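Local coordinates for glutaredoxin 1 (PDB 3LGC), which probably reduces protein disulfides through a redox-active cysteine pair, as a thioredoxin-fold member of the glutaredoxin family, at residues A[7-12]-A[34-39]; A[27-32]-A[84-89]. One frame throughout, in Å; residues are numbered along the deposited sequence.

Contact 1. Residues A[7-12]-A[34-39]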
ATOM      1  N   LYS A   7       3.561   4.958   0.562  1.00 37.42           N
ATOM      2  CA  LYS A   7       3.153   4.858  -0.824  1.00 40.99           C
ATOM      3  C   LYS A   7       2.079   3.785  -0.890  1.00 42.94           C
ATOM      4  O   LYS A   7       2.268   2.678  -0.373  1.00 45.28           O
ATOM      5  CB  LYS A   7       4.363   4.512  -1.699  1.00 43.17           C
ATOM      6  CG  LYS A   7       4.057   4.331  -3.182  1.00 53.15           C
ATOM      7  CD  LYS A   7       3.325   5.545  -3.771  1.00 59.09           C
ATOM      8  CE  LYS A   7       3.289   5.504  -5.302  1.00 59.43           C
ATOM      9  NZ  LYS A   7       3.647   6.832  -5.896  1.00 66.26           N
ATOM     10  N   ILE A   8       0.940   4.130  -1.488  1.00 45.44           N
ATOM     11  CA  ILE A   8      -0.178   3.197  -1.612  1.00 44.01           C
ATOM     12  C   ILE A   8      -0.699   3.093  -3.021  1.00 41.33           C
ATOM     13  O   ILE A   8      -1.140   4.079  -3.612  1.00 45.31           O
ATOM     14  CB  ILE A   8      -1.372   3.650  -0.813  1.00 49.08           C
ATOM     15  CG1 ILE A   8      -0.934   4.133   0.566  1.00 59.09           C
ATOM     16  CG2 ILE A   8      -2.380   2.519  -0.711  1.00 43.86           C
ATOM     17  CD1 ILE A   8      -2.096   4.274   1.550  1.00 58.85           C
ATOM     18  N   TYR A   9      -0.673   1.885  -3.552  1.00 41.56           N
ATOM     19  CA  TYR A   9      -1.221   1.647  -4.872  1.00 42.67           C
ATOM     20  C   TYR A   9      -2.661   1.140  -4.755  1.00 43.88           C
ATOM     21  O   TYR A   9      -2.934   0.217  -3.972  1.00 43.81           O
ATOM     22  CB  TYR A   9      -0.333   0.659  -5.632  1.00 37.16           C
ATOM     23  CG  TYR A   9       1.059   1.196  -5.924  1.00 38.83           C
ATOM     24  CD1 TYR A   9       1.350   1.791  -7.144  1.00 43.99           C
ATOM     25  CD2 TYR A   9       2.071   1.129  -4.975  1.00 43.79           C
ATOM     26  CE1 TYR A   9       2.620   2.300  -7.429  1.00 52.41           C
ATOM     27  CE2 TYR A   9       3.352   1.637  -5.246  1.00 55.94           C
ATOM     28  CZ  TYR A   9       3.627   2.227  -6.483  1.00 58.32           C
ATOM     29  OH  TYR A   9       4.899   2.747  -6.774  1.00 59.51           O
ATOM     30  N   THR A  10      -3.565   1.742  -5.538  1.00 38.95           N
ATOM     31  CA  THR A  10      -5.001   1.489  -5.430  1.00 36.48           C
ATOM     32  C   THR A  10      -5.703   1.361  -6.765  1.00 39.68           C
ATOM     33  O   THR A  10      -5.131   1.604  -7.828  1.00 44.63           O
ATOM     34  CB  THR A  10      -5.703   2.667  -4.769  1.00 39.04           C
ATOM     35  OG1 THR A  10      -5.506   3.841  -5.584  1.00 52.01           O
ATOM     36  CG2 THR A  10      -5.163   2.905  -3.355  1.00 32.31           C
ATOM     37  N   ARG A  11      -6.981   1.029  -6.689  1.00 35.96           N
ATOM     38  CA  ARG A  11      -7.843   1.098  -7.848  1.00 38.76           C
ATOM     39  C   ARG A  11      -9.210   1.562  -7.355  1.00 48.64           C
ATOM     40  O   ARG A  11      -9.414   1.751  -6.143  1.00 51.82           O
ATOM     41  CB  ARG A  11      -7.939  -0.270  -8.548  1.00 37.45           C
ATOM     42  CG  ARG A  11      -8.862  -1.279  -7.861  1.00 33.37           C
ATOM     43  CD  ARG A  11      -8.505  -2.733  -8.201  1.00 35.24           C
ATOM     44  NE  ARG A  11      -9.097  -3.654  -7.224  1.00 40.74           N
ATOM     45  CZ  ARG A  11     -10.391  -3.976  -7.198  1.00 46.37           C
ATOM     46  NH1 ARG A  11     -10.855  -4.814  -6.271  1.00 52.81           N
ATOM     47  NH2 ARG A  11     -11.226  -3.458  -8.103  1.00 43.68           N
ATOM     48  N   ASN A  12     -10.141   1.745  -8.290  1.00 48.65           N
ATOM     49  CA  ASN A  12     -11.497   2.127  -7.939  1.00 45.36           C
ATOM     50  C   ASN A  12     -12.444   0.959  -7.773  1.00 53.85           C
ATOM     51  O   ASN A  12     -12.261  -0.122  -8.383  1.00 54.69           O
ATOM     52  CB  ASN A  12     -12.060   3.032  -8.997  1.00 49.17           C
ATOM     53  CG  ASN A  12     -11.267   4.274  -9.145  1.00 48.00           C
ATOM     54  OD1 ASN A  12     -11.378   5.184  -8.329  1.00 40.18           O
ATOM     55  ND2 ASN A  12     -10.439   4.329 -10.187  1.00 52.80           N
ATOM     56  N   THR A  34      -1.291   6.265  -5.559  1.00 37.28           N
ATOM     57  CA  THR A  34      -1.295   6.129  -7.005  1.00 37.55           C
ATOM     58  C   THR A  34      -2.445   5.236  -7.443  1.00 40.50           C
ATOM     59  O   THR A  34      -2.479   4.059  -7.122  1.00 45.26           O
ATOM     60  CB  THR A  34       0.017   5.523  -7.488  1.00 37.96           C
ATOM     61  OG1 THR A  34       1.074   6.477  -7.305  1.00 44.39           O
ATOM     62  CG2 THR A  34      -0.090   5.125  -8.958  1.00 30.08           C
ATOM     63  N   ILE A  35      -3.413   5.781  -8.157  1.00 41.34           N
ATOM     64  CA  ILE A  35      -4.516   4.938  -8.582  1.00 36.00           C
ATOM     65  C   ILE A  35      -4.212   4.334  -9.932  1.00 42.08           C
ATOM     66  O   ILE A  35      -3.608   4.971 -10.811  1.00 46.64           O
ATOM     67  CB  ILE A  35      -5.801   5.732  -8.696  1.00 37.70           C
ATOM     68  CG1 ILE A  35      -5.959   6.591  -7.455  1.00 38.58           C
ATOM     69  CG2 ILE A  35      -7.018   4.801  -8.910  1.00 32.97           C
ATOM     70  CD1 ILE A  35      -7.310   7.156  -7.340  1.00 39.25           C
ATOM     71  N   ILE A  36      -4.635   3.094 -10.099  1.00 44.97           N
ATOM     72  CA  ILE A  36      -4.468   2.427 -11.371  1.00 47.32           C
ATOM     73  C   ILE A  36      -5.772   1.803 -11.776  1.00 56.48           C
ATOM     74  O   ILE A  36      -6.100   0.668 -11.376  1.00 55.55           O
ATOM     75  CB  ILE A  36      -3.402   1.356 -11.294  1.00 44.77           C
ATOM     76  CG1 ILE A  36      -2.064   2.003 -10.939  1.00 41.80           C
ATOM     77  CG2 ILE A  36      -3.278   0.649 -12.624  1.00 52.39           C
ATOM     78  CD1 ILE A  36      -1.007   1.031 -10.465  1.00 31.70           C
ATOM     79  N   ASP A  37      -6.521   2.559 -12.567  1.00 60.99           N
ATOM     80  CA  ASP A  37      -7.843   2.122 -12.952  1.00 64.93           C
ATOM     81  C   ASP A  37      -7.806   0.878 -13.866  1.00 59.44           C
ATOM     82  O   ASP A  37      -8.398  -0.156 -13.532  1.00 66.54           O
ATOM     83  CB  ASP A  37      -8.615   3.274 -13.594  1.00 71.65           C
ATOM     84  CG  ASP A  37     -10.118   3.062 -13.546  1.00 75.49           C
ATOM     85  OD1 ASP A  37     -10.619   2.903 -12.408  1.00 73.20           O
ATOM     86  OD2 ASP A  37     -10.786   3.057 -14.626  1.00 76.83           O
ATOM     87  N   ASP A  38      -7.099   0.964 -14.994  1.00 47.92           N
ATOM     88  CA  ASP A  38      -7.205  -0.076 -16.020  1.00 51.61           C
ATOM     89  C   ASP A  38      -6.649  -1.450 -15.592  1.00 57.31           C
ATOM     90  O   ASP A  38      -5.511  -1.577 -15.127  1.00 54.71           O
ATOM     91  CB  ASP A  38      -6.589   0.386 -17.344  1.00 54.04           C
ATOM     92  CG  ASP A  38      -6.846  -0.595 -18.482  1.00 70.21           C
ATOM     93  OD1 ASP A  38      -5.933  -0.773 -19.324  1.00 73.28           O
ATOM     94  OD2 ASP A  38      -7.952  -1.193 -18.534  1.00 78.80           O
ATOM     95  N   TYR A  39      -7.473  -2.480 -15.757  1.00 61.24           N
ATOM     96  CA  TYR A  39      -7.082  -3.838 -15.403  1.00 54.81           C
ATOM     97  C   TYR A  39      -5.765  -4.190 -16.053  1.00 48.83           C
ATOM     98  O   TYR A  39      -4.852  -4.694 -15.411  1.00 42.78           O
ATOM     99  CB  TYR A  39      -8.130  -4.820 -15.906  1.00 56.41           C
ATOM    100  CG  TYR A  39      -7.959  -6.242 -15.390  1.00 55.50           C
ATOM    101  CD1 TYR A  39      -8.452  -6.601 -14.132  1.00 59.49           C
ATOM    102  CD2 TYR A  39      -7.330  -7.231 -16.165  1.00 45.02           C
ATOM    103  CE1 TYR A  39      -8.335  -7.896 -13.650  1.00 59.64           C
ATOM    104  CE2 TYR A  39      -7.205  -8.541 -15.689  1.00 47.21           C
ATOM    105  CZ  TYR A  39      -7.712  -8.867 -14.420  1.00 57.50           C
ATOM    106  OH  TYR A  39      -7.610 -10.154 -13.893  1.00 60.30           O
TER
HETATM  107  O   HOH W   1     -10.163   0.478 -10.919  1.00 48.22           O
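T34 is gripped through its backbone by the neighbouring strand: its N donates to O of I8 at 2.9 Å, while its O accepts from N of T10 at 3.0 Å. One step on, N of I36 reaches O of T10 at 2.8 Å, continuing the parallel pairing past the end of strand 32-35. On the face carrying Y9 and T34, the two side chains run alongside one another, and CD1 of Y9 lies 4.0 Å from CB of T34; CD1 of I36 comes to the edge of the same ring. T34 OG1 accepts from K7 NZ at 3.0 Å; the lysine chain starts anti to its backbone N (chi1 178°) and bends at chi2 and chi4, which brings NZ to the hydroxyl. The same amine also forms a salt bridge with D32. On the face of T10 and I35, the threonine hydroxyl lies against I35 CG1 but hydrogen-bonds to E33. Beyond the strands, N12 ND2 donates to D37 OD1 at 2.6 Å from above the carboxylate plane, and a water accepting from N12 N also binds D37. Beta-branched T10, T34 and I35 suit these extended backbones. The chemistry implies a first parallel pair of the thioredoxin fold held chiefly by backbone bonds, with polar clasps where it meets solvent.

Contact 2. Residues A[27-32]-A[84-89]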
ATOM      1  N   ASN A  27      -5.615   8.046  11.461  1.00 51.82           N
ATOM      2  CA  ASN A  27      -4.383   8.069  12.253  1.00 49.68           C
ATOM      3  C   ASN A  27      -3.446   9.232  11.946  1.00 55.23           C
ATOM      4  O   ASN A  27      -2.317   9.292  12.450  1.00 56.23           O
ATOM      5  CB  ASN A  27      -3.651   6.755  12.116  1.00 43.98           C
ATOM      6  CG  ASN A  27      -4.219   5.713  13.032  1.00 50.35           C
ATOM      7  OD1 ASN A  27      -4.729   4.695  12.574  1.00 56.92           O
ATOM      8  ND2 ASN A  27      -4.175   5.974  14.350  1.00 50.49           N
ATOM      9  N   ASN A  28      -3.950  10.153  11.127  1.00 54.57           N
ATOM     10  CA  ASN A  28      -3.250  11.366  10.735  1.00 49.47           C
ATOM     11  C   ASN A  28      -1.890  11.076  10.147  1.00 46.80           C
ATOM     12  O   ASN A  28      -0.870  11.568  10.626  1.00 52.17           O
ATOM     13  CB  ASN A  28      -3.174  12.350  11.896  1.00 55.23           C
ATOM     14  CG  ASN A  28      -4.489  13.050  12.130  1.00 61.86           C
ATOM     15  OD1 ASN A  28      -4.964  13.799  11.266  1.00 71.39           O
ATOM     16  ND2 ASN A  28      -5.100  12.801  13.291  1.00 57.31           N
ATOM     17  N   ILE A  29      -1.895  10.266   9.095  1.00 49.04           N
ATOM     18  CA  ILE A  29      -0.667   9.871   8.420  1.00 46.98           C
ATOM     19  C   ILE A  29      -0.768  10.058   6.926  1.00 47.13           C
ATOM     20  O   ILE A  29      -1.471   9.317   6.233  1.00 46.77           O
ATOM     21  CB  ILE A  29      -0.301   8.420   8.700  1.00 38.61           C
ATOM     22  CG1 ILE A  29      -0.109   8.211  10.201  1.00 37.43           C
ATOM     23  CG2 ILE A  29       0.968   8.067   7.969  1.00 29.59           C
ATOM     24  CD1 ILE A  29       0.222   6.781  10.567  1.00 31.78           C
ATOM     25  N   ALA A  30      -0.041  11.056   6.447  1.00 52.19           N
ATOM     26  CA  ALA A  30      -0.098  11.441   5.056  1.00 55.54           C
ATOM     27  C   ALA A  30       0.558  10.377   4.198  1.00 47.36           C
ATOM     28  O   ALA A  30       1.576   9.799   4.593  1.00 45.68           O
ATOM     29  CB  ALA A  30       0.592  12.770   4.873  1.00 64.24           C
ATOM     30  N   PHE A  31      -0.016  10.146   3.017  1.00 42.71           N
ATOM     31  CA  PHE A  31       0.497   9.144   2.082  1.00 39.76           C
ATOM     32  C   PHE A  31       0.359   9.612   0.616  1.00 40.56           C
ATOM     33  O   PHE A  31      -0.420  10.530   0.313  1.00 38.56           O
ATOM     34  CB  PHE A  31      -0.258   7.837   2.281  1.00 31.35           C
ATOM     35  CG  PHE A  31      -1.743   8.008   2.202  1.00 39.23           C
ATOM     36  CD1 PHE A  31      -2.493   8.222   3.359  1.00 40.55           C
ATOM     37  CD2 PHE A  31      -2.383   8.031   0.962  1.00 43.28           C
ATOM     38  CE1 PHE A  31      -3.861   8.424   3.289  1.00 42.14           C
ATOM     39  CE2 PHE A  31      -3.760   8.235   0.870  1.00 41.55           C
ATOM     40  CZ  PHE A  31      -4.499   8.434   2.036  1.00 43.58           C
ATOM     41  N   ASP A  32       1.134   8.980  -0.268  1.00 35.52           N
ATOM     42  CA  ASP A  32       1.124   9.260  -1.691  1.00 39.10           C
ATOM     43  C   ASP A  32       0.324   8.138  -2.321  1.00 46.65           C
ATOM     44  O   ASP A  32       0.780   6.993  -2.367  1.00 51.92           O
ATOM     45  CB  ASP A  32       2.558   9.249  -2.246  1.00 44.81           C
ATOM     46  CG  ASP A  32       2.636   9.556  -3.757  1.00 58.49           C
ATOM     47  OD1 ASP A  32       1.597   9.825  -4.415  1.00 63.77           O
ATOM     48  OD2 ASP A  32       3.769   9.542  -4.294  1.00 62.16           O
ATOM     49  N   LYS A  84       3.402  -1.601  15.056  1.00 54.68           N
ATOM     50  CA  LYS A  84       4.795  -1.341  14.687  1.00 55.96           C
ATOM     51  C   LYS A  84       4.809   0.035  14.096  1.00 60.89           C
ATOM     52  O   LYS A  84       5.692   0.859  14.379  1.00 69.74           O
ATOM     53  CB  LYS A  84       5.327  -2.319  13.636  1.00 57.87           C
ATOM     54  CG  LYS A  84       5.408  -3.781  14.080  1.00 76.80           C
ATOM     55  CD  LYS A  84       5.220  -3.930  15.602  1.00 95.93           C
ATOM     56  CE  LYS A  84       5.200  -5.400  16.055  1.00101.35           C
ATOM     57  NZ  LYS A  84       6.571  -6.012  16.134  1.00101.21           N
ATOM     58  N   ILE A  85       3.782   0.284  13.296  1.00 51.64           N
ATOM     59  CA  ILE A  85       3.702   1.502  12.513  1.00 49.93           C
ATOM     60  C   ILE A  85       3.382   2.748  13.321  1.00 50.97           C
ATOM     61  O   ILE A  85       4.014   3.791  13.159  1.00 50.64           O
ATOM     62  CB  ILE A  85       2.639   1.344  11.455  1.00 47.29           C
ATOM     63  CG1 ILE A  85       3.095   0.287  10.457  1.00 50.66           C
ATOM     64  CG2 ILE A  85       2.385   2.660  10.764  1.00 37.36           C
ATOM     65  CD1 ILE A  85       2.059  -0.088   9.453  1.00 48.70           C
ATOM     66  N   LEU A  86       2.380   2.648  14.174  1.00 49.38           N
ATOM     67  CA  LEU A  86       1.994   3.789  14.969  1.00 58.24           C
ATOM     68  C   LEU A  86       3.067   4.195  15.957  1.00 68.25           C
ATOM     69  O   LEU A  86       3.060   5.315  16.467  1.00 73.45           O
ATOM     70  CB  LEU A  86       0.738   3.463  15.738  1.00 65.22           C
ATOM     71  CG  LEU A  86      -0.502   3.449  14.867  1.00 63.54           C
ATOM     72  CD1 LEU A  86      -1.720   3.554  15.769  1.00 62.29           C
ATOM     73  CD2 LEU A  86      -0.443   4.621  13.928  1.00 61.14           C
ATOM     74  N   ASN A  87       3.970   3.271  16.248  1.00 72.96           N
ATOM     75  CA  ASN A  87       5.039   3.541  17.189  1.00 79.78           C
ATOM     76  C   ASN A  87       6.252   4.075  16.426  1.00 80.37           C
ATOM     77  O   ASN A  87       7.341   4.246  16.979  1.00 82.81           O
ATOM     78  CB  ASN A  87       5.322   2.290  18.036  1.00 89.70           C
ATOM     79  CG  ASN A  87       4.140   1.936  18.970  1.00100.07           C
ATOM     80  OD1 ASN A  87       4.182   2.203  20.176  1.00105.79           O
ATOM     81  ND2 ASN A  87       3.081   1.359  18.403  1.00100.00           N
ATOM     82  N   LYS A  88       6.017   4.382  15.149  1.00 78.49           N
ATOM     83  CA  LYS A  88       7.024   4.970  14.256  1.00 76.48           C
ATOM     84  C   LYS A  88       6.899   6.506  14.019  1.00 81.28           C
ATOM     85  O   LYS A  88       7.744   7.112  13.338  1.00 76.04           O
ATOM     86  CB  LYS A  88       7.019   4.236  12.903  1.00 72.96           C
ATOM     87  CG  LYS A  88       7.627   2.847  12.927  1.00 75.87           C
ATOM     88  CD  LYS A  88       8.715   2.691  11.846  1.00 76.20           C
ATOM     89  CE  LYS A  88       8.153   2.346  10.459  1.00 71.34           C
ATOM     90  NZ  LYS A  88       9.268   2.096   9.477  1.00 64.78           N
ATOM     91  N   LYS A  89       5.860   7.135  14.572  1.00 84.98           N
ATOM     92  CA  LYS A  89       5.605   8.566  14.314  1.00 82.15           C
ATOM     93  C   LYS A  89       6.571   9.555  15.015  1.00 90.50           C
ATOM     94  O   LYS A  89       6.848   9.462  16.220  1.00 92.00           O
ATOM     95  CB  LYS A  89       4.130   8.926  14.587  1.00 70.37           C
ATOM     96  CG  LYS A  89       3.126   8.133  13.736  1.00 62.37           C
ATOM     97  CD  LYS A  89       1.859   8.946  13.426  1.00 63.46           C
ATOM     98  CE  LYS A  89       0.933   9.086  14.643  1.00 65.35           C
ATOM     99  NZ  LYS A  89      -0.341   9.846  14.370  1.00 64.00           N
TER
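A Schellman motif ends helix 15-26 at this contact, where the turn that follows meets the C-terminal tail of the chain. N28, with positive phi, is the C-prime residue: its N and that of I29 bond back to carbonyls of the last helical turn, I29 to O of F24. Asparagine suits such a place because it tolerates a left-handed backbone better than most residues with a side chain. The turn leaves the carbonyl of N27 facing the tail, and K89, the last residue, donates from NZ to N27 O at 2.8 Å. The C=O...N angle is 158°, with the amine tilted 22° from the carbonyl plane. A lysine is apt here, since its long chain can bend at chi2 and chi3 to deliver the amine while its methylenes serve as apolar surface. Thus CD of K89 rests 3.8 Å from CG1 of I29, the two side chains passing at a slant. I29 has CG1 anti to its carbonyl carbon (chi1 -60°), and the chain runs on to CD1, which meets CD2 of L86 at 4.1 Å. The leucine also lies against the side chain of N27, crossing it at about a right angle, with CD2 of L86 4.0 Å from CG of N27. Behind this layer, I29 is buried against F24, V6 and M4, and L86 leans on W23. In the tail itself N of K88 bonds to O of I85 at 2.9 Å, in the turn that follows helix 82-86. The cationic amine sits at the carbonyl end of helix 15-26, where the helix dipole would probably favour positive charge; one charged hydrogen bond and a small apolar patch probably help to keep the end of the chain against the fold.

The centres of contact 1 and contact 2 lie 20 Å apart, on opposite sides of the chain's centre. Contact 1 joins the two strands of the beta-alpha-beta unit 6-10, 15-26 and 32-35, while contact 2 ties that unit's helix-to-strand connection to the end of helix 82-86 and the tail. Their segments alternate along the chain: 7-12, 27-32, 34-39, then 84-89. The two contacts meet where I8 N approaches D32 O at 3.0 Å, a probable hydrogen bond, and where I8 CD1 packs on F31 CG at 3.8 Å. Contact 1 therefore joins the edge strand to the sheet, whereas contact 2 sets the C-terminal end beside the connection that follows helix 15-26.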